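Local coordinates for protein Medium/long-chain acyl-CoA thioesterase YigI (Shewanella oneidensis, PDB 3E8P) that probably hydrolyses medium- and long-chain fatty acyl-CoA thioesters to free fatty acids and coenzyme A, as a member of the hotdog-fold thioesterases, at residues Leu20-Glu25 against Glu100-Leu105; Val26-Val31 against Gly38-Arg43; Pro57-Asn62 against Gln66-Gly71; Met144-His147 against His153-Phe156. All coordinates share one frame; numbering follows the deposited sequence.

Interaction 1 of 4, residues Leu20-Glu25 against Glu100-Leu105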
loop_
_atom_site.group_PDB
_atom_site.type_symbol
_atom_site.label_atom_id
_atom_site.label_comp_id
_atom_site.label_asym_id
_atom_site.label_seq_id
_atom_site.Cartn_x
_atom_site.Cartn_y
_atom_site.Cartn_z
ATOM N N LEU A 20 27.300 -6.532 -10.698
ATOM C CA LEU A 20 26.736 -5.219 -10.414
ATOM C C LEU A 20 27.068 -4.246 -11.533
ATOM O O LEU A 20 26.194 -3.528 -12.015
ATOM C CB LEU A 20 27.270 -4.679 -9.085
ATOM C CG LEU A 20 26.817 -5.399 -7.813
ATOM C CD1 LEU A 20 27.699 -4.974 -6.654
ATOM C CD2 LEU A 20 25.354 -5.090 -7.529
ATOM N N LYS A 21 28.330 -4.224 -11.950
ATOM C CA LYS A 21 28.743 -3.325 -13.019
ATOM C C LYS A 21 27.986 -3.670 -14.298
ATOM O O LYS A 21 27.609 -2.787 -15.070
ATOM C CB LYS A 21 30.254 -3.427 -13.260
ATOM C CG LYS A 21 30.790 -2.383 -14.242
ATOM C CD LYS A 21 32.300 -2.494 -14.455
ATOM C CE LYS A 21 33.092 -2.089 -13.216
ATOM N NZ LYS A 21 34.566 -2.090 -13.477
ATOM N N ARG A 22 27.765 -4.962 -14.512
ATOM C CA ARG A 22 27.040 -5.433 -15.687
ATOM C C ARG A 22 25.578 -4.985 -15.595
ATOM O O ARG A 22 25.017 -4.466 -16.559
ATOM C CB ARG A 22 27.119 -6.964 -15.769
ATOM C CG ARG A 22 26.213 -7.602 -16.820
ATOM C CD ARG A 22 26.742 -7.416 -18.239
ATOM N NE ARG A 22 25.690 -7.593 -19.244
ATOM C CZ ARG A 22 24.993 -8.713 -19.424
ATOM N NH1 ARG A 22 25.230 -9.781 -18.672
ATOM N NH2 ARG A 22 24.043 -8.759 -20.350
ATOM N N VAL A 23 24.970 -5.181 -14.429
ATOM C CA VAL A 23 23.581 -4.796 -14.220
ATOM C C VAL A 23 23.382 -3.290 -14.362
ATOM O O VAL A 23 22.391 -2.843 -14.936
ATOM C CB VAL A 23 23.082 -5.232 -12.829
ATOM C CG1 VAL A 23 21.651 -4.765 -12.624
ATOM C CG2 VAL A 23 23.162 -6.739 -12.698
ATOM N N ALA A 24 24.326 -2.512 -13.839
ATOM C CA ALA A 24 24.250 -1.055 -13.918
ATOM C C ALA A 24 24.256 -0.601 -15.376
ATOM O O ALA A 24 23.542 0.330 -15.748
ATOM C CB ALA A 24 25.424 -0.425 -13.167
ATOM N N GLU A 25 25.058 -1.276 -16.193
ATOM C CA GLU A 25 25.178 -0.962 -17.617
ATOM C C GLU A 25 23.873 -1.214 -18.367
ATOM O O GLU A 25 23.451 -0.396 -19.187
ATOM C CB GLU A 25 26.286 -1.808 -18.250
ATOM C CG GLU A 25 27.304 -1.024 -19.074
ATOM C CD GLU A 25 26.718 -0.375 -20.325
ATOM O OE1 GLU A 25 26.040 0.670 -20.205
ATOM O OE2 GLU A 25 26.941 -0.914 -21.434
ATOM N N GLU A 100 24.735 -17.947 -11.679
ATOM C CA GLU A 100 23.831 -18.199 -10.565
ATOM C C GLU A 100 23.130 -16.884 -10.203
ATOM O O GLU A 100 21.989 -16.877 -9.746
ATOM C CB GLU A 100 24.631 -18.743 -9.377
ATOM C CG GLU A 100 23.813 -19.253 -8.201
ATOM C CD GLU A 100 24.693 -19.854 -7.108
ATOM O OE1 GLU A 100 25.655 -19.178 -6.677
ATOM O OE2 GLU A 100 24.424 -20.998 -6.676
ATOM N N LEU A 101 23.821 -15.771 -10.423
ATOM C CA LEU A 101 23.257 -14.459 -10.144
ATOM C C LEU A 101 22.568 -13.907 -11.384
ATOM O O LEU A 101 21.659 -13.089 -11.283
ATOM C CB LEU A 101 24.345 -13.486 -9.675
ATOM C CG LEU A 101 24.718 -13.562 -8.191
ATOM C CD1 LEU A 101 25.876 -12.625 -7.899
ATOM C CD2 LEU A 101 23.513 -13.192 -7.344
ATOM N N GLN A 102 23.002 -14.357 -12.556
ATOM C CA GLN A 102 22.397 -13.899 -13.800
ATOM C C GLN A 102 21.022 -14.538 -13.957
ATOM O O GLN A 102 20.124 -13.958 -14.569
ATOM C CB GLN A 102 23.295 -14.239 -14.996
ATOM C CG GLN A 102 24.574 -13.410 -15.046
ATOM C CD GLN A 102 25.373 -13.630 -16.317
ATOM O OE1 GLN A 102 25.859 -14.735 -16.576
ATOM N NE2 GLN A 102 25.509 -12.578 -17.120
ATOM N N GLN A 103 20.863 -15.736 -13.403
ATOM C CA GLN A 103 19.580 -16.421 -13.451
ATOM C C GLN A 103 18.665 -15.691 -12.478
ATOM O O GLN A 103 17.451 -15.614 -12.677
ATOM C CB GLN A 103 19.736 -17.882 -13.034
ATOM C CG GLN A 103 20.429 -18.741 -14.083
ATOM C CD GLN A 103 20.633 -20.170 -13.624
ATOM O OE1 GLN A 103 19.700 -20.818 -13.140
ATOM N NE2 GLN A 103 21.856 -20.675 -13.778
ATOM N N ARG A 104 19.264 -15.150 -11.423
ATOM C CA ARG A 104 18.521 -14.400 -10.421
ATOM C C ARG A 104 17.995 -13.115 -11.046
ATOM O O ARG A 104 16.835 -12.756 -10.865
ATOM C CB ARG A 104 19.423 -14.060 -9.233
ATOM C CG ARG A 104 19.696 -15.221 -8.296
ATOM C CD ARG A 104 18.490 -15.526 -7.433
ATOM N NE ARG A 104 18.763 -16.565 -6.445
ATOM C CZ ARG A 104 18.320 -16.535 -5.192
ATOM N NH1 ARG A 104 17.585 -15.512 -4.775
ATOM N NH2 ARG A 104 18.616 -17.518 -4.354
ATOM N N LEU A 105 18.852 -12.434 -11.796
ATOM C CA LEU A 105 18.464 -11.189 -12.432
ATOM C C LEU A 105 17.273 -11.375 -13.365
ATOM O O LEU A 105 16.488 -10.447 -13.572
ATOM C CB LEU A 105 19.636 -10.607 -13.212
ATOM C CG LEU A 105 19.415 -9.214 -13.798
ATOM C CD1 LEU A 105 19.192 -8.208 -12.679
ATOM C CD2 LEU A 105 20.628 -8.829 -14.631
#
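Between Arg22 and Gln102 the two helices make their closest polar approach, yet it is no bond: NH1 of Arg22 lies 3.2 Å from NE2 of Gln102, and both atoms are donors. Arg22 and Gln102 are thus a useful example of how two side chains can touch at their polar ends without pairing. The shortest sound polar bond lies inside one helix, from Ala24 N to Leu20 O at 2.8 Å. Arg22 starts out with CG opposite its own amide nitrogen (chi1 170°), then bends at the next bond, which carries the guanidinium toward the second helix. Gln102 runs extended beyond CG, and its amide nitrogen arrives at the guanidinium edge, in the plane of that group. The two chains meet at about a right angle, and their flat ends are turned 81° against each other. As modelled, neither group supplies an acceptor to the other.

Attraction across the contact is instead apolar. CG2 of Val23 and CD2 of Leu105 touch at 3.8 Å, the two side chains sliding past one another in opposite directions. This is a slight contact, burying 136 Å² in all, and even the nearest pair of CA atoms, those of Val23 and Leu105, is 8.4 Å apart. The helices therefore touch by side chains alone.

Neighbouring elements pack on the same side chains. Phe86 of helix 70-90 lies against both Val23 and Leu105, Leu83 of that helix adds to the Val23 side, and Tyr44 of strand 40-44 also covers Val23, so helices 14-29 and 98-107 meet beside the long central helix.

Interaction 2 of 4, residues Val26-Val31 against Gly38-Arg43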
loop_
_atom_site.group_PDB
_atom_site.type_symbol
_atom_site.label_atom_id
_atom_site.label_comp_id
_atom_site.label_asym_id
_atom_site.label_seq_id
_atom_site.Cartn_x
_atom_site.Cartn_y
_atom_site.Cartn_z
ATOM N N VAL A 26 23.243 -2.351 -18.095
ATOM C CA VAL A 26 21.991 -2.679 -18.763
ATOM C C VAL A 26 20.907 -1.644 -18.464
ATOM O O VAL A 26 20.245 -1.157 -19.374
ATOM C CB VAL A 26 21.470 -4.077 -18.346
ATOM C CG1 VAL A 26 20.180 -4.390 -19.085
ATOM C CG2 VAL A 26 22.515 -5.140 -18.649
ATOM N N PHE A 27 20.732 -1.301 -17.191
ATOM C CA PHE A 27 19.714 -0.329 -16.804
ATOM C C PHE A 27 19.992 1.089 -17.276
ATOM O O PHE A 27 19.057 1.844 -17.541
ATOM C CB PHE A 27 19.524 -0.317 -15.287
ATOM C CG PHE A 27 18.665 -1.437 -14.772
ATOM C CD1 PHE A 27 19.071 -2.766 -14.891
ATOM C CD2 PHE A 27 17.444 -1.163 -14.154
ATOM C CE1 PHE A 27 18.276 -3.803 -14.401
ATOM C CE2 PHE A 27 16.641 -2.194 -13.659
ATOM C CZ PHE A 27 17.060 -3.514 -13.784
ATOM N N ASP A 28 21.267 1.451 -17.391
ATOM C CA ASP A 28 21.621 2.801 -17.818
ATOM C C ASP A 28 21.563 3.058 -19.326
ATOM O O ASP A 28 21.325 4.191 -19.749
ATOM C CB ASP A 28 23.016 3.174 -17.300
ATOM C CG ASP A 28 23.363 4.636 -17.557
ATOM O OD1 ASP A 28 22.767 5.520 -16.902
ATOM O OD2 ASP A 28 24.223 4.908 -18.423
ATOM N N GLN A 29 21.765 2.021 -20.136
ATOM C CA GLN A 29 21.757 2.196 -21.589
ATOM C C GLN A 29 20.883 1.225 -22.375
ATOM O O GLN A 29 20.400 1.561 -23.456
ATOM C CB GLN A 29 23.192 2.115 -22.134
ATOM C CG GLN A 29 24.127 3.235 -21.665
ATOM C CD GLN A 29 23.725 4.609 -22.196
ATOM O OE1 GLN A 29 24.225 5.637 -21.733
ATOM N NE2 GLN A 29 22.821 4.630 -23.177
ATOM N N HIS A 30 20.672 0.027 -21.847
ATOM C CA HIS A 30 19.884 -0.955 -22.575
ATOM C C HIS A 30 18.442 -1.166 -22.132
ATOM O O HIS A 30 17.906 -2.267 -22.231
ATOM C CB HIS A 30 20.638 -2.284 -22.606
ATOM C CG HIS A 30 21.977 -2.183 -23.268
ATOM N ND1 HIS A 30 23.084 -1.668 -22.630
ATOM C CD2 HIS A 30 22.364 -2.451 -24.538
ATOM C CE1 HIS A 30 24.096 -1.619 -23.478
ATOM N NE2 HIS A 30 23.686 -2.087 -24.643
ATOM N N VAL A 31 17.812 -0.102 -21.651
ATOM C CA VAL A 31 16.419 -0.174 -21.250
ATOM C C VAL A 31 15.716 0.956 -21.982
ATOM O O VAL A 31 15.840 2.120 -21.614
ATOM C CB VAL A 31 16.235 0.004 -19.725
ATOM C CG1 VAL A 31 14.751 -0.023 -19.382
ATOM C CG2 VAL A 31 16.952 -1.115 -18.972
ATOM N N GLY A 38 15.380 9.393 -19.736
ATOM C CA GLY A 38 16.692 9.940 -19.435
ATOM C C GLY A 38 17.130 9.517 -18.038
ATOM O O GLY A 38 17.917 10.195 -17.380
ATOM N N LEU A 39 16.601 8.390 -17.579
ATOM C CA LEU A 39 16.921 7.867 -16.256
ATOM C C LEU A 39 18.363 7.340 -16.230
ATOM O O LEU A 39 18.750 6.546 -17.085
ATOM C CB LEU A 39 15.906 6.771 -15.906
ATOM C CG LEU A 39 15.899 6.108 -14.531
ATOM C CD1 LEU A 39 14.538 5.485 -14.275
ATOM C CD2 LEU A 39 16.984 5.056 -14.472
ATOM N N ASP A 40 19.152 7.800 -15.257
ATOM C CA ASP A 40 20.560 7.395 -15.134
ATOM C C ASP A 40 20.946 6.696 -13.830
ATOM O O ASP A 40 20.494 7.076 -12.748
ATOM C CB ASP A 40 21.474 8.614 -15.268
ATOM C CG ASP A 40 21.319 9.324 -16.589
ATOM O OD1 ASP A 40 21.962 10.378 -16.756
ATOM O OD2 ASP A 40 20.566 8.834 -17.460
ATOM N N ILE A 41 21.792 5.677 -13.938
ATOM C CA ILE A 41 22.280 4.975 -12.759
ATOM C C ILE A 41 23.621 5.643 -12.429
ATOM O O ILE A 41 24.668 5.265 -12.950
ATOM C CB ILE A 41 22.484 3.456 -13.022
ATOM C CG1 ILE A 41 21.130 2.761 -13.181
ATOM C CG2 ILE A 41 23.215 2.809 -11.851
ATOM C CD1 ILE A 41 20.418 3.093 -14.456
ATOM N N LYS A 42 23.562 6.659 -11.575
ATOM C CA LYS A 42 24.741 7.420 -11.182
ATOM C C LYS A 42 25.816 6.549 -10.543
ATOM O O LYS A 42 26.986 6.644 -10.901
ATOM C CB LYS A 42 24.334 8.544 -10.224
ATOM C CG LYS A 42 25.370 9.642 -10.073
ATOM C CD LYS A 42 24.880 10.755 -9.147
ATOM C CE LYS A 42 25.909 11.873 -9.026
ATOM N NZ LYS A 42 25.502 12.906 -8.032
ATOM N N ARG A 43 25.413 5.706 -9.598
ATOM C CA ARG A 43 26.334 4.808 -8.912
ATOM C C ARG A 43 25.591 3.554 -8.482
ATOM O O ARG A 43 24.413 3.621 -8.141
ATOM C CB ARG A 43 26.940 5.497 -7.686
ATOM C CG ARG A 43 28.036 6.495 -8.018
ATOM C CD ARG A 43 28.549 7.193 -6.766
ATOM N NE ARG A 43 27.641 8.238 -6.292
ATOM C CZ ARG A 43 27.402 9.375 -6.942
ATOM N NH1 ARG A 43 27.999 9.622 -8.101
ATOM N NH2 ARG A 43 26.578 10.275 -6.427
#
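Asp28 reaches from the last turn of helix 14-29 to strand 40-44, and each step of its side chain meets something different. Asp28 CB lies against the methyl end of Ile41, 3.9 Å from Ile41 CD1. CG points away from the backbone nitrogen of its own residue (chi1 -172°), which sends the carboxylate across to the strand. There Asp28 OD1 accepts from Ile41 N at 3.1 Å with an N-H...O angle of 160°; the donor comes from the anti side and stands 26° out of the carboxylate plane. Asp28 OD1 also rests 3.4 Å from Asp40 CA.

Ile41 answers with its apolar branch. Ile41 CD1 wedges against the helix backbone, 3.5 Å from Phe27 C, and touches Phe27 CB as well, while the Phe27 ring leads on toward Val79 and Leu83 of helix 70-90. Leu83 also receives the Ile41 side chain, in the layer between the N-terminal helix, the edge of the sheet and the central helix of the hotdog fold. Just beyond, Lys42 and Arg43 both face Glu50 in a classic beta bulge.

Replacing Asp28 by an alanine removes the carboxylate, and Ile41 N would probably lose this acceptor, the one polar tie between the two residues, although the CB contact with CD1 could persist.

The chemistry is mixed. Asp28 OD1 lies 4.0 Å from Asp40 OD2, a proximity of like charges that is likely to raise the proton affinity of one or both carboxylates, whereas the Ile41 amide would favour the ionised form of Asp28; the bond thus probably offsets part of an electrostatic cost.

Interaction 3 of 4, residues Pro57-Asn62 against Gln66-Gly71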
loop_
_atom_site.group_PDB
_atom_site.type_symbol
_atom_site.label_atom_id
_atom_site.label_comp_id
_atom_site.label_asym_id
_atom_site.label_seq_id
_atom_site.Cartn_x
_atom_site.Cartn_y
_atom_site.Cartn_z
ATOM N N PRO A 57 11.445 19.217 -20.426
ATOM C CA PRO A 57 10.053 19.508 -20.783
ATOM C C PRO A 57 9.130 18.293 -20.928
ATOM O O PRO A 57 7.993 18.322 -20.460
ATOM C CB PRO A 57 10.195 20.295 -22.091
ATOM C CG PRO A 57 11.507 21.000 -21.909
ATOM C CD PRO A 57 12.376 19.906 -21.337
ATOM N N GLU A 58 9.613 17.231 -21.566
ATOM C CA GLU A 58 8.800 16.026 -21.782
ATOM C C GLU A 58 8.349 15.288 -20.515
ATOM O O GLU A 58 7.467 14.428 -20.581
ATOM C CB GLU A 58 9.551 15.025 -22.667
ATOM C CG GLU A 58 9.765 15.454 -24.101
ATOM C CD GLU A 58 10.642 16.685 -24.226
ATOM O OE1 GLU A 58 11.530 16.873 -23.366
ATOM O OE2 GLU A 58 10.450 17.452 -25.196
ATOM N N LEU A 59 8.951 15.619 -19.373
ATOM C CA LEU A 59 8.623 14.952 -18.113
ATOM C C LEU A 59 7.639 15.708 -17.226
ATOM O O LEU A 59 7.300 15.243 -16.143
ATOM C CB LEU A 59 9.906 14.675 -17.317
ATOM C CG LEU A 59 10.930 13.737 -17.969
ATOM C CD1 LEU A 59 12.101 13.493 -17.023
ATOM C CD2 LEU A 59 10.262 12.424 -18.321
ATOM N N ILE A 60 7.173 16.862 -17.690
ATOM C CA ILE A 60 6.247 17.686 -16.913
ATOM C C ILE A 60 4.805 17.183 -16.868
ATOM O O ILE A 60 4.251 16.749 -17.877
ATOM C CB ILE A 60 6.246 19.131 -17.445
ATOM C CG1 ILE A 60 7.630 19.746 -17.248
ATOM C CG2 ILE A 60 5.186 19.962 -16.730
ATOM C CD1 ILE A 60 7.742 21.153 -17.781
ATOM N N GLY A 61 4.201 17.259 -15.685
ATOM C CA GLY A 61 2.822 16.834 -15.522
ATOM C C GLY A 61 1.889 18.027 -15.591
ATOM O O GLY A 61 0.950 18.052 -16.380
ATOM N N ASN A 62 2.151 19.026 -14.758
ATOM C CA ASN A 62 1.336 20.231 -14.740
ATOM C C ASN A 62 2.161 21.393 -15.290
ATOM O O ASN A 62 3.169 21.787 -14.701
ATOM C CB ASN A 62 0.878 20.524 -13.314
ATOM C CG ASN A 62 0.014 21.761 -13.220
ATOM O OD1 ASN A 62 0.482 22.878 -13.433
ATOM N ND2 ASN A 62 -1.261 21.566 -12.901
ATOM N N GLN A 66 4.832 23.540 -13.211
ATOM C CA GLN A 66 6.121 23.016 -13.646
ATOM C C GLN A 66 6.576 21.885 -12.725
ATOM O O GLN A 66 7.722 21.853 -12.276
ATOM C CB GLN A 66 7.184 24.124 -13.675
ATOM C CG GLN A 66 7.087 25.050 -14.885
ATOM C CD GLN A 66 7.412 24.344 -16.195
ATOM O OE1 GLN A 66 8.559 23.992 -16.458
ATOM N NE2 GLN A 66 6.395 24.127 -17.016
ATOM N N ILE A 67 5.670 20.960 -12.435
ATOM C CA ILE A 67 6.021 19.840 -11.577
ATOM C C ILE A 67 6.197 18.563 -12.392
ATOM O O ILE A 67 5.614 18.390 -13.464
ATOM C CB ILE A 67 4.964 19.600 -10.480
ATOM C CG1 ILE A 67 3.613 19.304 -11.104
ATOM C CG2 ILE A 67 4.826 20.825 -9.610
ATOM C CD1 ILE A 67 2.584 18.906 -10.094
ATOM N N LEU A 68 7.037 17.684 -11.875
ATOM C CA LEU A 68 7.319 16.409 -12.504
ATOM C C LEU A 68 6.023 15.586 -12.484
ATOM O O LEU A 68 5.239 15.676 -11.533
ATOM C CB LEU A 68 8.420 15.712 -11.704
ATOM C CG LEU A 68 9.171 14.514 -12.280
ATOM C CD1 LEU A 68 9.991 14.939 -13.493
ATOM C CD2 LEU A 68 10.077 13.943 -11.193
ATOM N N HIS A 69 5.780 14.812 -13.539
ATOM C CA HIS A 69 4.575 13.980 -13.592
ATOM C C HIS A 69 4.721 12.822 -12.606
ATOM O O HIS A 69 5.748 12.151 -12.583
ATOM C CB HIS A 69 4.360 13.420 -14.998
ATOM C CG HIS A 69 3.021 12.776 -15.190
ATOM N ND1 HIS A 69 2.676 11.585 -14.589
ATOM C CD2 HIS A 69 1.934 13.167 -15.899
ATOM C CE1 HIS A 69 1.436 11.268 -14.920
ATOM N NE2 HIS A 69 0.963 12.212 -15.713
ATOM N N GLY A 70 3.689 12.594 -11.797
ATOM C CA GLY A 70 3.733 11.523 -10.810
ATOM C C GLY A 70 4.177 10.171 -11.342
ATOM O O GLY A 70 4.717 9.349 -10.590
ATOM N N GLY A 71 3.944 9.931 -12.632
ATOM C CA GLY A 71 4.343 8.669 -13.230
ATOM C C GLY A 71 5.856 8.526 -13.281
ATOM O O GLY A 71 6.387 7.420 -13.180
#
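Leu59 and His69 are joined through their backbones: His69 N donates to Leu59 O at 3.0 Å, nearly along the C=O axis. A second bond, Gly61 N to Ile67 O, is 2.9 Å long and almost straight at 176°. Between these two, Ile60 and Leu68 form an antiparallel non-hydrogen-bonded pair whose side chains diverge. Nearer the turn the grip slackens: Asn62 O receives Gln66 N and Ile67 N, both weakly.

The absence of a side chain matters at Gly61. A CB on Gly61 would come within 2.9 Å of His69 CA, a clash, so the close backbone approach depends on its absence.

A capping bond follows. His69 is the N-cap of helix 70-90, and with CG anti to its amide nitrogen (chi1 -169°) its ring turns His69 ND1 to Gly71 N, 2.9 Å away and in the ring plane. His69-Gly70-Gly71 is the HGG signature of PaaI-type thioesterases; in relatives it opens the central hotdog helix beside the active site at a subunit interface. Consistent with that, His69 NE2 bonds to His34 NE2 of the second subunit.

Apolar contacts are local. Leu59 CB meets Leu68 CD1 at 3.8 Å, and Asn62 CB lies beside Ile67 CG1 at 3.7 Å. A methyl-to-amide contact stands apart from these: Ile60 CD1 presses on the Gln66 amide, whose NE2 is held by Ile63 O.

Interaction 4 of 4, residues Met144-His147 against His153-Phe156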
loop_
_atom_site.group_PDB
_atom_site.type_symbol
_atom_site.label_atom_id
_atom_site.label_comp_id
_atom_site.label_asym_id
_atom_site.label_seq_id
_atom_site.Cartn_x
_atom_site.Cartn_y
_atom_site.Cartn_z
HETATM N N MSE A 144 12.103 3.413 -0.699
HETATM C CA MSE A 144 12.755 4.275 -1.672
HETATM C C MSE A 144 12.469 5.723 -1.341
HETATM O O MSE A 144 11.512 6.033 -0.641
HETATM C CB MSE A 144 12.259 3.977 -3.089
HETATM C CG MSE A 144 12.485 2.554 -3.549
HETATM SE SE MSE A 144 11.211 1.290 -2.738
HETATM C CE MSE A 144 9.883 1.280 -4.116
ATOM N N GLU A 145 13.283 6.610 -1.887
ATOM C CA GLU A 145 13.127 8.024 -1.628
ATOM C C GLU A 145 13.608 8.833 -2.823
ATOM O O GLU A 145 14.641 8.530 -3.422
ATOM C CB GLU A 145 13.929 8.373 -0.368
ATOM C CG GLU A 145 14.298 9.813 -0.193
ATOM C CD GLU A 145 15.405 10.272 -1.129
ATOM O OE1 GLU A 145 16.406 9.539 -1.314
ATOM O OE2 GLU A 145 15.271 11.387 -1.668
ATOM N N LEU A 146 12.839 9.857 -3.168
ATOM C CA LEU A 146 13.178 10.743 -4.273
ATOM C C LEU A 146 13.250 12.184 -3.749
ATOM O O LEU A 146 12.343 12.647 -3.052
ATOM C CB LEU A 146 12.116 10.658 -5.372
ATOM C CG LEU A 146 12.466 11.390 -6.671
ATOM C CD1 LEU A 146 13.515 10.585 -7.438
ATOM C CD2 LEU A 146 11.217 11.572 -7.527
ATOM N N HIS A 147 14.334 12.880 -4.072
ATOM C CA HIS A 147 14.507 14.272 -3.662
ATOM C C HIS A 147 15.029 15.059 -4.863
ATOM O O HIS A 147 15.414 14.460 -5.868
ATOM C CB HIS A 147 15.483 14.383 -2.476
ATOM C CG HIS A 147 16.877 13.911 -2.768
ATOM N ND1 HIS A 147 17.301 12.623 -2.512
ATOM C CD2 HIS A 147 17.955 14.569 -3.263
ATOM C CE1 HIS A 147 18.579 12.508 -2.834
ATOM N NE2 HIS A 147 18.998 13.675 -3.293
ATOM N N HIS A 153 12.680 16.430 -0.128
ATOM C CA HIS A 153 12.027 15.162 -0.416
ATOM C C HIS A 153 10.752 15.373 -1.222
ATOM O O HIS A 153 9.895 16.178 -0.862
ATOM C CB HIS A 153 11.720 14.402 0.882
ATOM C CG HIS A 153 12.937 14.085 1.693
ATOM N ND1 HIS A 153 13.987 13.335 1.199
ATOM C CD2 HIS A 153 13.275 14.419 2.960
ATOM C CE1 HIS A 153 14.917 13.220 2.131
ATOM N NE2 HIS A 153 14.509 13.867 3.207
ATOM N N ILE A 154 10.645 14.636 -2.319
ATOM C CA ILE A 154 9.506 14.736 -3.213
ATOM C C ILE A 154 8.497 13.643 -2.927
ATOM O O ILE A 154 7.298 13.903 -2.792
ATOM C CB ILE A 154 9.966 14.628 -4.684
ATOM C CG1 ILE A 154 10.985 15.724 -4.979
ATOM C CG2 ILE A 154 8.793 14.781 -5.616
ATOM C CD1 ILE A 154 10.465 17.136 -4.723
ATOM N N ALA A 155 8.990 12.416 -2.819
ATOM C CA ALA A 155 8.128 11.276 -2.557
ATOM C C ALA A 155 8.910 10.141 -1.915
ATOM O O ALA A 155 10.132 10.076 -2.044
ATOM C CB ALA A 155 7.502 10.791 -3.855
ATOM N N PHE A 156 8.191 9.268 -1.210
ATOM C CA PHE A 156 8.781 8.097 -0.582
ATOM C C PHE A 156 8.090 6.901 -1.205
ATOM O O PHE A 156 6.955 6.996 -1.665
ATOM C CB PHE A 156 8.514 8.036 0.927
ATOM C CG PHE A 156 9.235 9.075 1.732
ATOM C CD1 PHE A 156 10.413 9.655 1.275
ATOM C CD2 PHE A 156 8.766 9.417 2.994
ATOM C CE1 PHE A 156 11.120 10.562 2.072
ATOM C CE2 PHE A 156 9.453 10.311 3.798
ATOM C CZ PHE A 156 10.645 10.892 3.331
#
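Glu145, His153 and Phe156 share one face of the hairpin, with the Glu145 carboxylate turned steeply against both rings. The Glu145 chain bends at its second torsion and crosses His153 at about a right angle, bringing Glu145 OE2 to the edge of the imidazole, 3.7 Å from His153 ND1 and too far for a hydrogen bond; carboxylate and ring planes lie 72° apart. Phe156 is met by aliphatic carbon: Glu145 CG sits at its edge, 4.0 Å from Phe156 CE1. The CZ end of Phe156 in turn overhangs one face of His153, offset toward the rim.

His147 shares this face, and its ND1 donates to Glu145 OE2 on the syn side, with the acceptor in the imidazole plane; the modelled length is doubtfully short. Glu145 OE1 goes to Thr129 OG1. Beneath these groups the strands are antiparallel, and Leu146 O faces both Ile154 and Ala155 in a classic beta bulge, taking Ile154 N at 2.7 Å and Ala155 N only weakly. Leu146 and Ala155 turn to the other face, against Thr73 of the central helix.

With an alanine in place of Glu145, Thr129 OG1 and, if its bond is as modelled, His147 ND1 would probably each lose their carboxylate partner, and His147 might be freer to turn.

Chemically, one carboxylate close to two imidazoles may favour a protonated His147, subject to the doubt over that bond, and perhaps, more weakly through space, a protonated His153.

From the N terminus, helix 14-29 supplies the first segment of two contacts. Interaction 1 closes a long loop by bringing Leu20-Glu25 to helix 98-107, and both interaction 2 and interaction 3 lie within that loop, one after the other, without crossing. Interaction 2 closes a short excursion through helix 32-37 and touches interaction 1 where Ala24 meets Ile41. Interaction 3 closes the turn that leads into helix 70-90, and both 2 and 3 border the second subunit. Only after interaction 1 has closed does interaction 4 open, sealing the hairpin of strands 139-148 and 153-162. Interactions 1 and 4, with centres about 26 Å apart, lie on opposite sides of the chain's centre.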